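Local coordinates for RNA-binding protein RMD9, mitochondrial (Saccharomyces cerevisiae S288C, PDB 7A9X) that binds the AAUAA[U/C]AUUCUU dodecamer element in the 3'-UTRs of mitochondrial mRNAs and takes part in their processing or stability, at residues N234-S239 with N246-L251; K253-I256 with E262-L265; E456-W461 with I541-K546; R563-C568 with E577-Y582. All coordinates share one frame; numbering follows the deposited sequence.

Interaction 1. Residues N234-S239 with N246-L251; sequences NQIIQS and NLYSGL
Between the end of helix 227-237 and the start of helix 245-257 the backbones stay well apart, the nearest alpha carbons being I236 CA and Y248 CA at 8.5 Å. Across this gap two repeats of the pentatricopeptide solenoid meet: residues 234-239 are assigned to PPR2 and residues 246-251 to PPR3. No hydrogen bond spans the two segments, and the joint is made by side chains alone. I236 provides one side of it, directing its beta carbon at helix 245-257 and presenting a different branch to each partner. CG1 lies beside the backbone N (chi1 -69°) and turns its terminal methyl to L247, with I236 CD1 and L247 CD2 4.3 Å apart in a fairly loose apolar contact. That torsion leaves CG2 anti to the backbone N, and this methyl meets the phenol of Y248. The Y248 side chain leaves its helix to one side, and only its outer half arrives at the isoleucine. There the methyl comes in at a slant to the ring, and the two side chains cross obliquely. The phenol oxygen is held by K274 NZ and Q270 OE1, and NE2 of the same Q270 amide binds the carbonyl O of I237, so one side chain ties to both segments. L267, from helix 261-270, and I243, from the connecting loop, also pack on I236. The closest approach is that of I236 CG2 to Y248 CE1, 3.6 Å, while Y248 CZ stands 3.9 Å from I236 CG2.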
# COMPACT_ATOMS: atom_id res chain seq x y z
N ASN A 234 7.28 25.86 24.31
CA ASN A 234 7.46 26.60 25.56
C ASN A 234 6.16 26.71 26.34
O ASN A 234 6.17 26.68 27.58
CB ASN A 234 8.03 27.99 25.28
CG ASN A 234 9.35 27.95 24.53
OD1 ASN A 234 10.04 26.94 24.53
ND2 ASN A 234 9.69 29.06 23.89
N GLN A 235 5.03 26.84 25.64
CA GLN A 235 3.75 26.97 26.34
C GLN A 235 3.30 25.63 26.91
O GLN A 235 2.74 25.58 28.01
CB GLN A 235 2.69 27.53 25.38
CG GLN A 235 3.09 28.82 24.70
CD GLN A 235 2.09 29.23 23.63
OE1 GLN A 235 1.02 28.65 23.50
NE2 GLN A 235 2.45 30.25 22.85
N ILE A 236 3.54 24.54 26.19
CA ILE A 236 2.96 23.25 26.55
C ILE A 236 3.74 22.60 27.68
O ILE A 236 3.15 21.97 28.57
CB ILE A 236 2.89 22.35 25.30
CG1 ILE A 236 1.85 22.90 24.31
CG2 ILE A 236 2.58 20.91 25.67
CD1 ILE A 236 0.53 23.27 24.96
N ILE A 237 5.07 22.73 27.68
CA ILE A 237 5.90 22.02 28.65
C ILE A 237 5.52 22.40 30.08
O ILE A 237 5.45 21.54 30.97
CB ILE A 237 7.39 22.30 28.38
CG1 ILE A 237 7.89 21.38 27.26
CG2 ILE A 237 8.23 22.11 29.63
CD1 ILE A 237 7.82 19.91 27.61
N GLN A 238 5.25 23.68 30.33
CA GLN A 238 4.97 24.17 31.67
C GLN A 238 3.50 24.45 31.91
O GLN A 238 3.16 25.07 32.93
CB GLN A 238 5.80 25.42 31.95
CG GLN A 238 7.30 25.19 31.88
CD GLN A 238 8.09 26.48 31.90
OE1 GLN A 238 7.68 27.48 31.31
NE2 GLN A 238 9.22 26.47 32.60
N SER A 239 2.61 24.02 31.02
CA SER A 239 1.19 24.33 31.14
C SER A 239 0.51 23.35 32.08
O SER A 239 0.69 22.13 31.96
CB SER A 239 0.52 24.30 29.77
OG SER A 239 -0.86 24.58 29.87
N ASN A 246 -3.55 15.04 20.59
CA ASN A 246 -3.19 15.18 19.19
C ASN A 246 -2.29 16.39 18.96
O ASN A 246 -1.54 16.43 17.97
CB ASN A 246 -4.45 15.28 18.32
CG ASN A 246 -4.22 14.79 16.90
OD1 ASN A 246 -3.42 13.88 16.67
ND2 ASN A 246 -4.91 15.40 15.94
N LEU A 247 -2.35 17.39 19.84
CA LEU A 247 -1.40 18.50 19.77
C LEU A 247 -0.01 18.03 20.19
O LEU A 247 0.99 18.40 19.56
CB LEU A 247 -1.87 19.67 20.63
CG LEU A 247 -1.06 20.96 20.56
CD1 LEU A 247 -0.97 21.48 19.14
CD2 LEU A 247 -1.65 22.02 21.48
N TYR A 248 0.07 17.22 21.25
CA TYR A 248 1.32 16.55 21.58
C TYR A 248 1.85 15.77 20.39
O TYR A 248 3.03 15.89 20.03
CB TYR A 248 1.11 15.61 22.77
CG TYR A 248 1.16 16.26 24.14
CD1 TYR A 248 2.35 16.76 24.64
CD2 TYR A 248 0.02 16.34 24.93
CE1 TYR A 248 2.40 17.34 25.90
CE2 TYR A 248 0.06 16.91 26.18
CZ TYR A 248 1.26 17.42 26.66
OH TYR A 248 1.30 17.99 27.91
N SER A 249 0.99 14.97 19.76
CA SER A 249 1.44 14.04 18.73
C SER A 249 2.05 14.77 17.54
O SER A 249 3.15 14.44 17.09
CB SER A 249 0.27 13.16 18.27
OG SER A 249 0.70 12.23 17.29
N GLY A 250 1.35 15.77 17.02
CA GLY A 250 1.88 16.52 15.89
C GLY A 250 3.18 17.24 16.23
O GLY A 250 4.10 17.30 15.41
N LEU A 251 3.27 17.78 17.45
CA LEU A 251 4.48 18.49 17.85
C LEU A 251 5.65 17.52 18.02
O LEU A 251 6.79 17.85 17.67
CB LEU A 251 4.23 19.27 19.14
CG LEU A 251 5.20 20.40 19.46
CD1 LEU A 251 5.34 21.34 18.28
CD2 LEU A 251 4.74 21.16 20.70

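Interaction 2. Residues K253-I256 with E262-L265; sequences KVFI and EKAL
F255 and A264 bring their helices close together, with F255 CA only 5.3 Å from A264 CA, inside the helical hairpin of the repeat assigned as PPR3. The small A264 side chain permits this approach. Its methyl faces helix 245-257 and meets two residues at once: A264 CB is 3.8 Å from F255 CB and 3.9 Å from I256 CG1. This is the dense, buried part of the contact. Beside it the F255 ring spreads under the chain of K263 in a CH-pi contact, in which K263 CB stands 4.0 Å from the centroid of the F255 ring and 17° off its normal, somewhat toward the rim. The lysine then continues across the same aromatic ring, K263 CD reaching 4.0 Å from F255 CZ. Beyond CD the character changes. The amino group turns off from F255, the chain bending at its last torsion (chi4 56°), and its charge is paired in a salt bridge with D260, in the turn between the helices. Greasy methylenes thus cover the phenylalanine while the ammonium ends at the more open margin. E262, also on the outer side of its helix, directs its beta carbon away from the partner helix. On the flanks, N230 and Y233 of helix 227-237 touch the K263 side, N230 also reaching F255, whereas S289 and F290 of helix 281-292 pack on I256 and carry the stack into the following helical pair.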
# COMPACT_ATOMS: atom_id res chain seq x y z
N LYS A 253 6.02 14.71 16.32
CA LYS A 253 6.41 14.30 14.98
C LYS A 253 7.27 15.36 14.30
O LYS A 253 8.26 15.03 13.62
CB LYS A 253 5.17 14.01 14.13
CG LYS A 253 4.39 12.78 14.58
CD LYS A 253 3.23 12.48 13.64
CE LYS A 253 2.50 11.21 14.05
NZ LYS A 253 1.45 10.82 13.07
N VAL A 254 6.92 16.64 14.47
CA VAL A 254 7.73 17.72 13.90
C VAL A 254 9.15 17.66 14.45
O VAL A 254 10.13 17.71 13.70
CB VAL A 254 7.07 19.08 14.18
CG1 VAL A 254 8.01 20.21 13.80
CG2 VAL A 254 5.76 19.21 13.42
N PHE A 255 9.28 17.54 15.77
CA PHE A 255 10.59 17.53 16.40
C PHE A 255 11.39 16.28 16.07
O PHE A 255 12.62 16.32 16.10
CB PHE A 255 10.43 17.68 17.92
CG PHE A 255 10.07 19.08 18.34
CD1 PHE A 255 10.69 20.17 17.76
CD2 PHE A 255 9.10 19.30 19.31
CE1 PHE A 255 10.37 21.46 18.14
CE2 PHE A 255 8.77 20.59 19.70
CZ PHE A 255 9.41 21.67 19.11
N ILE A 256 10.71 15.17 15.76
CA ILE A 256 11.42 13.98 15.29
C ILE A 256 12.03 14.23 13.92
O ILE A 256 13.21 13.93 13.68
CB ILE A 256 10.47 12.77 15.27
CG1 ILE A 256 10.14 12.32 16.69
CG2 ILE A 256 11.07 11.62 14.47
CD1 ILE A 256 9.18 11.15 16.76
N GLU A 262 15.35 15.70 22.04
CA GLU A 262 15.10 15.97 23.46
C GLU A 262 13.74 16.62 23.66
O GLU A 262 13.03 16.30 24.62
CB GLU A 262 16.21 16.85 24.03
CG GLU A 262 17.52 16.11 24.28
CD GLU A 262 18.45 16.87 25.20
OE1 GLU A 262 18.07 17.96 25.68
OE2 GLU A 262 19.57 16.36 25.46
N LYS A 263 13.35 17.53 22.77
CA LYS A 263 12.02 18.11 22.84
C LYS A 263 10.95 17.10 22.44
O LYS A 263 9.83 17.13 22.97
CB LYS A 263 11.93 19.36 21.97
CG LYS A 263 12.79 20.51 22.44
CD LYS A 263 12.53 21.77 21.63
CE LYS A 263 13.38 22.93 22.11
NZ LYS A 263 14.83 22.59 22.11
N ALA A 264 11.28 16.19 21.51
CA ALA A 264 10.33 15.16 21.12
C ALA A 264 10.10 14.15 22.24
O ALA A 264 8.97 13.74 22.50
CB ALA A 264 10.81 14.45 19.86
N LEU A 265 11.18 13.75 22.93
CA LEU A 265 11.04 12.80 24.03
C LEU A 265 10.42 13.44 25.26
O LEU A 265 9.73 12.76 26.03
CB LEU A 265 12.40 12.20 24.37
CG LEU A 265 13.06 11.35 23.29
CD1 LEU A 265 14.52 11.12 23.61
CD2 LEU A 265 12.33 10.02 23.13

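Interaction 3. Residues E456-W461 with I541-K546; sequences EILDRW and IELYLK
The carboxylate oxygen E456 OE1 is gripped twice by the guanidinium of R460, one turn further along helix 454-470. The stronger bond of this salt bridge runs from R460 NE to E456 OE1 over 3.2 Å; it uses the anti lone pair of the oxygen, which lies only 7° out of the guanidinium plane. A second, weak bond comes from R460 NH2, and NH1 has its own salt bridge to D424, so contacts at three nitrogens probably fix the rotation of the group. This ionic pair sits away from helix 540-551, and the contact between the helices is purely apolar. Here L543 directs its beta carbon toward helix 454-470 and sets its forked end against I457 and L458, while the backbones stay 8.4 Å apart between L458 CA and L543 CA. Extension of CG anti to the backbone N (chi1 180°) carries both methyls of L543 into the contact. L543 CD1 packs 3.7 Å from L458 CD2, and L543 CD2 lies 3.9 Å from L458 CG, so both methyls bear on one side of the outer part of L458, with L458 CG facing the notch between them. I457 is touched more lightly, its CG2 being 4.1 Å from L543 CD2 as the two side chains run by one another, pointing opposite ways. An alanine in place of L458 is likely to open a gap beside both L543 methyls. Helix 454-470 belongs to the repeat assigned as PPR8; L484 of helix 478-486 packs on I457 and W461, and W461 meets Y551, at the end of helix 540-551, edge-to-face.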
# COMPACT_ATOMS: atom_id res chain seq x y z
N GLU A 456 10.56 -23.70 -23.56
CA GLU A 456 10.34 -23.39 -22.16
C GLU A 456 9.45 -22.17 -21.98
O GLU A 456 8.65 -22.11 -21.04
CB GLU A 456 11.67 -23.18 -21.44
CG GLU A 456 11.54 -23.00 -19.94
CD GLU A 456 12.89 -22.85 -19.26
OE1 GLU A 456 12.91 -22.43 -18.08
OE2 GLU A 456 13.92 -23.15 -19.90
N ILE A 457 9.57 -21.19 -22.88
CA ILE A 457 8.70 -20.02 -22.83
C ILE A 457 7.25 -20.43 -23.04
O ILE A 457 6.34 -19.94 -22.36
CB ILE A 457 9.15 -18.97 -23.86
CG1 ILE A 457 10.59 -18.53 -23.58
CG2 ILE A 457 8.21 -17.77 -23.85
CD1 ILE A 457 11.09 -17.44 -24.50
N LEU A 458 7.01 -21.35 -23.99
CA LEU A 458 5.67 -21.87 -24.20
C LEU A 458 5.18 -22.66 -22.98
O LEU A 458 4.02 -22.52 -22.58
CB LEU A 458 5.63 -22.75 -25.45
CG LEU A 458 5.51 -22.04 -26.80
CD1 LEU A 458 5.77 -23.01 -27.94
CD2 LEU A 458 4.13 -21.41 -26.94
N ASP A 459 6.05 -23.47 -22.39
CA ASP A 459 5.65 -24.30 -21.26
C ASP A 459 5.22 -23.45 -20.07
O ASP A 459 4.18 -23.71 -19.45
CB ASP A 459 6.78 -25.25 -20.86
CG ASP A 459 7.11 -26.26 -21.94
OD1 ASP A 459 6.18 -26.69 -22.66
OD2 ASP A 459 8.30 -26.62 -22.08
N ARG A 460 6.01 -22.43 -19.74
CA ARG A 460 5.65 -21.57 -18.62
C ARG A 460 4.46 -20.68 -18.95
O ARG A 460 3.76 -20.23 -18.03
CB ARG A 460 6.86 -20.74 -18.19
CG ARG A 460 8.02 -21.58 -17.67
CD ARG A 460 9.04 -20.74 -16.93
NE ARG A 460 10.20 -21.53 -16.53
CZ ARG A 460 10.28 -22.24 -15.41
NH1 ARG A 460 9.26 -22.25 -14.55
NH2 ARG A 460 11.37 -22.94 -15.13
N TRP A 461 4.22 -20.40 -20.23
CA TRP A 461 3.00 -19.68 -20.61
C TRP A 461 1.78 -20.58 -20.54
O TRP A 461 0.73 -20.16 -20.05
CB TRP A 461 3.15 -19.10 -22.02
CG TRP A 461 1.83 -18.65 -22.60
CD1 TRP A 461 1.01 -19.38 -23.42
CD2 TRP A 461 1.17 -17.40 -22.39
NE1 TRP A 461 -0.11 -18.65 -23.74
CE2 TRP A 461 -0.03 -17.43 -23.12
CE3 TRP A 461 1.49 -16.25 -21.65
CZ2 TRP A 461 -0.92 -16.35 -23.14
CZ3 TRP A 461 0.60 -15.18 -21.68
CH2 TRP A 461 -0.59 -15.24 -22.41
N ILE A 541 10.44 -13.01 -30.61
CA ILE A 541 9.40 -12.05 -30.98
C ILE A 541 8.34 -12.71 -31.86
O ILE A 541 7.15 -12.40 -31.76
CB ILE A 541 10.03 -10.82 -31.68
CG1 ILE A 541 10.93 -10.07 -30.69
CG2 ILE A 541 8.95 -9.90 -32.23
CD1 ILE A 541 11.54 -8.82 -31.27
N GLU A 542 8.76 -13.65 -32.71
CA GLU A 542 7.79 -14.37 -33.53
C GLU A 542 6.88 -15.25 -32.67
O GLU A 542 5.67 -15.31 -32.91
CB GLU A 542 8.52 -15.21 -34.58
CG GLU A 542 9.37 -14.39 -35.52
CD GLU A 542 9.88 -15.20 -36.70
OE1 GLU A 542 9.89 -14.67 -37.83
OE2 GLU A 542 10.28 -16.36 -36.49
N LEU A 543 7.45 -15.93 -31.67
CA LEU A 543 6.62 -16.70 -30.75
C LEU A 543 5.68 -15.80 -29.97
O LEU A 543 4.52 -16.16 -29.71
CB LEU A 543 7.51 -17.50 -29.79
CG LEU A 543 6.77 -18.35 -28.76
CD1 LEU A 543 5.99 -19.46 -29.45
CD2 LEU A 543 7.74 -18.92 -27.74
N TYR A 544 6.15 -14.61 -29.60
CA TYR A 544 5.33 -13.66 -28.86
C TYR A 544 4.12 -13.22 -29.68
O TYR A 544 2.99 -13.19 -29.17
CB TYR A 544 6.19 -12.46 -28.45
CG TYR A 544 5.42 -11.26 -27.95
CD1 TYR A 544 4.91 -11.22 -26.66
CD2 TYR A 544 5.22 -10.15 -28.77
CE1 TYR A 544 4.22 -10.11 -26.20
CE2 TYR A 544 4.53 -9.05 -28.32
CZ TYR A 544 4.04 -9.03 -27.04
OH TYR A 544 3.35 -7.93 -26.58
N LEU A 545 4.34 -12.88 -30.95
CA LEU A 545 3.23 -12.46 -31.80
C LEU A 545 2.32 -13.62 -32.15
O LEU A 545 1.13 -13.41 -32.43
CB LEU A 545 3.77 -11.80 -33.07
CG LEU A 545 4.47 -10.46 -32.88
CD1 LEU A 545 5.13 -10.01 -34.17
CD2 LEU A 545 3.48 -9.41 -32.39
N LYS A 546 2.85 -14.84 -32.15
CA LYS A 546 2.01 -16.00 -32.43
C LYS A 546 1.05 -16.28 -31.28
O LYS A 546 -0.13 -16.59 -31.51
CB LYS A 546 2.89 -17.22 -32.71
CG LYS A 546 2.11 -18.52 -32.87
CD LYS A 546 3.05 -19.69 -33.05
CE LYS A 546 3.90 -19.53 -34.30
NZ LYS A 546 4.78 -20.70 -34.51

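Interaction 4. Residues R563-C568 with E577-Y582; sequences RYTTGC and EYLSGY. With nucleotides of chain B.
The guanidinium of R563 lies with one face against the base of U14 of chain B, whose C5 sits over its centre 3.4 Å above the plane. At its edge, in plane, are Y564 CE2 and the phosphate oxygen OP2 of U14, while R563 CG rests on one face of the Y564 ring. R563 NE bonds weakly to Y564 OH, which S482 OG also binds. R563 NH1 donates to OP2 of U14 at 2.8 Å and, weakly, to OP1 of U13 of chain B; R563 NH2 reaches the same OP2. The extended chain, with CG anti to the backbone N (chi1 167°), brings the arginine up to the uracil. A leucine in place of R563 would probably leave the two phosphates without this charged partner and the U14 base without the guanidinium packed on it. R563 also closes helix 559-563, and its carbonyl O takes a 2.7 Å bond, weak in angle, from N3 of U14. These residues follow the last assigned pentatricopeptide repeat, in the C-terminal helices of the solenoid. G567 keeps CA 3.1 Å from O2 of U14, where any beta carbon would clash. Behind the RNA-facing side, T565 packs against loop 577-582 through L579, with T565 CG2 3.5 Å from L579 CG and L579 CD2 3.4 Å from T565 O. The T565 hydroxyl is bonded to V561 O.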
# COMPACT_ATOMS: atom_id res chain seq x y z
N ARG A 563 -2.27 -2.60 -27.36
CA ARG A 563 -1.38 -2.29 -26.25
C ARG A 563 -0.09 -3.09 -26.33
O ARG A 563 1.00 -2.55 -26.11
CB ARG A 563 -2.10 -2.55 -24.92
CG ARG A 563 -1.21 -2.56 -23.69
CD ARG A 563 -2.00 -2.97 -22.46
NE ARG A 563 -1.14 -3.12 -21.29
CZ ARG A 563 -1.00 -2.20 -20.34
NH1 ARG A 563 -0.19 -2.42 -19.31
NH2 ARG A 563 -1.67 -1.06 -20.41
N TYR A 564 -0.19 -4.38 -26.64
CA TYR A 564 0.95 -5.28 -26.66
C TYR A 564 1.50 -5.50 -28.07
O TYR A 564 2.14 -6.52 -28.32
CB TYR A 564 0.59 -6.60 -26.00
CG TYR A 564 0.44 -6.48 -24.50
CD1 TYR A 564 1.56 -6.47 -23.67
CD2 TYR A 564 -0.82 -6.37 -23.91
CE1 TYR A 564 1.42 -6.35 -22.30
CE2 TYR A 564 -0.96 -6.26 -22.55
CZ TYR A 564 0.16 -6.25 -21.74
OH TYR A 564 0.03 -6.14 -20.38
N THR A 565 1.25 -4.56 -28.98
CA THR A 565 1.77 -4.66 -30.34
C THR A 565 2.21 -3.28 -30.82
O THR A 565 3.40 -2.96 -30.78
CB THR A 565 0.71 -5.25 -31.28
OG1 THR A 565 0.36 -6.57 -30.83
CG2 THR A 565 1.22 -5.34 -32.71
N THR A 566 1.25 -2.46 -31.25
CA THR A 566 1.60 -1.12 -31.71
C THR A 566 2.05 -0.23 -30.56
O THR A 566 3.05 0.48 -30.68
CB THR A 566 0.40 -0.49 -32.44
OG1 THR A 566 -0.04 -1.38 -33.48
CG2 THR A 566 0.79 0.85 -33.05
N GLY A 567 1.34 -0.28 -29.43
CA GLY A 567 1.74 0.51 -28.28
C GLY A 567 3.03 0.03 -27.65
O GLY A 567 3.83 0.84 -27.17
N CYS A 568 3.26 -1.29 -27.64
CA CYS A 568 4.50 -1.82 -27.10
C CYS A 568 5.69 -1.46 -27.98
O CYS A 568 6.81 -1.31 -27.49
CB CYS A 568 4.40 -3.33 -26.93
SG CYS A 568 5.86 -4.13 -26.20
N GLU A 577 9.75 -3.86 -36.66
CA GLU A 577 10.21 -4.61 -37.82
C GLU A 577 9.54 -5.97 -37.96
O GLU A 577 9.77 -6.66 -38.97
CB GLU A 577 11.73 -4.79 -37.77
CG GLU A 577 12.24 -5.43 -36.50
CD GLU A 577 13.75 -5.33 -36.36
OE1 GLU A 577 14.46 -6.25 -36.83
OE2 GLU A 577 14.23 -4.33 -35.79
N TYR A 578 8.71 -6.37 -37.00
CA TYR A 578 7.96 -7.62 -37.07
C TYR A 578 6.48 -7.41 -37.31
O TYR A 578 5.74 -8.39 -37.43
CB TYR A 578 8.15 -8.42 -35.77
CG TYR A 578 9.52 -9.04 -35.59
CD1 TYR A 578 10.58 -8.30 -35.10
CD2 TYR A 578 9.73 -10.38 -35.87
CE1 TYR A 578 11.83 -8.87 -34.92
CE2 TYR A 578 10.97 -10.96 -35.70
CZ TYR A 578 12.02 -10.20 -35.22
OH TYR A 578 13.26 -10.78 -35.05
N LEU A 579 6.02 -6.16 -37.39
CA LEU A 579 4.60 -5.83 -37.27
C LEU A 579 3.91 -5.51 -38.59
O LEU A 579 2.68 -5.42 -38.61
CB LEU A 579 4.42 -4.64 -36.31
CG LEU A 579 3.93 -4.98 -34.91
CD1 LEU A 579 4.50 -6.30 -34.41
CD2 LEU A 579 4.25 -3.84 -33.94
N SER A 580 4.66 -5.32 -39.68
CA SER A 580 4.01 -5.03 -40.95
C SER A 580 3.19 -6.21 -41.47
O SER A 580 2.32 -6.02 -42.33
CB SER A 580 5.04 -4.62 -42.00
OG SER A 580 5.58 -3.34 -41.71
N GLY A 581 3.44 -7.42 -40.96
CA GLY A 581 2.72 -8.59 -41.41
C GLY A 581 2.04 -9.34 -40.29
O GLY A 581 2.01 -10.58 -40.29
N TYR A 582 1.48 -8.61 -39.32
CA TYR A 582 0.81 -9.25 -38.19
C TYR A 582 -0.59 -9.72 -38.56
O TYR A 582 -1.09 -10.69 -37.96
CB TYR A 582 0.77 -8.30 -37.00
CG TYR A 582 -0.00 -8.83 -35.81
CD1 TYR A 582 0.45 -9.95 -35.12
CD2 TYR A 582 -1.18 -8.23 -35.39
CE1 TYR A 582 -0.25 -10.45 -34.04
CE2 TYR A 582 -1.89 -8.72 -34.31
CZ TYR A 582 -1.42 -9.83 -33.64
OH TYR A 582 -2.12 -10.33 -32.57
P U B 14 0.10 1.53 -17.95
OP1 U B 14 -0.81 2.32 -17.07
OP2 U B 14 0.03 0.05 -17.92
O5' U B 14 -0.13 2.02 -19.45
C5' U B 14 -0.01 3.39 -19.80
C4' U B 14 -0.12 3.61 -21.29
O4' U B 14 0.89 2.81 -21.97
C3' U B 14 -1.46 3.23 -21.93
O3' U B 14 -1.76 4.13 -22.99
C2' U B 14 -1.18 1.84 -22.49
O2' U B 14 -2.01 1.46 -23.57
C1' U B 14 0.28 1.97 -22.92
N1 U B 14 1.00 0.69 -22.94
C2 U B 14 1.35 0.15 -24.16
O2 U B 14 1.09 0.70 -25.22
N3 U B 14 2.02 -1.05 -24.10
C4 U B 14 2.36 -1.75 -22.97
O4 U B 14 2.96 -2.82 -23.07
C5 U B 14 1.96 -1.13 -21.74
C6 U B 14 1.31 0.04 -21.77
P U B 13 3.16 -3.05 -17.62
OP1 U B 13 2.53 -3.69 -18.80
OP2 U B 13 4.55 -3.41 -17.24
O5' U B 13 3.10 -1.47 -17.81
C5' U B 13 3.39 -0.59 -16.74
C4' U B 13 3.71 0.79 -17.25
O4' U B 13 4.97 0.76 -17.98
C3' U B 13 2.71 1.36 -18.25
O3' U B 13 1.60 1.98 -17.61
C2' U B 13 3.55 2.33 -19.07
O2' U B 13 3.70 3.56 -18.39
C1' U B 13 4.90 1.62 -19.10
N1 U B 13 5.10 0.79 -20.32
C2 U B 13 5.25 1.42 -21.54
O2 U B 13 5.22 2.63 -21.69
N3 U B 13 5.44 0.57 -22.60
C4 U B 13 5.51 -0.81 -22.57
O4 U B 13 5.68 -1.43 -23.62
C5 U B 13 5.35 -1.38 -21.27
C6 U B 13 5.16 -0.58 -20.22

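How the interactions relate
Interactions 1 and 2 adjoin along helix 245-257, their centres 10 Å apart: the first joins that helix to the preceding repeat, the second to its own hairpin partner. Interactions 3 and 4 form a second pair, 15 Å apart between centres, on the other side of the chain's centre, with about 62 Å separating the centres of interactions 1 and 4. Interactions 3 and 4 touch directly: Y544 OH and Y564 O, 2.5 Å apart, probably share a hydrogen bond, and I541 packs on Y578. Only interaction 4 includes nucleotides, yet the nearest atoms of interactions 1, 2 and 3 lie about 5, 7 and 6 Å from the RNA.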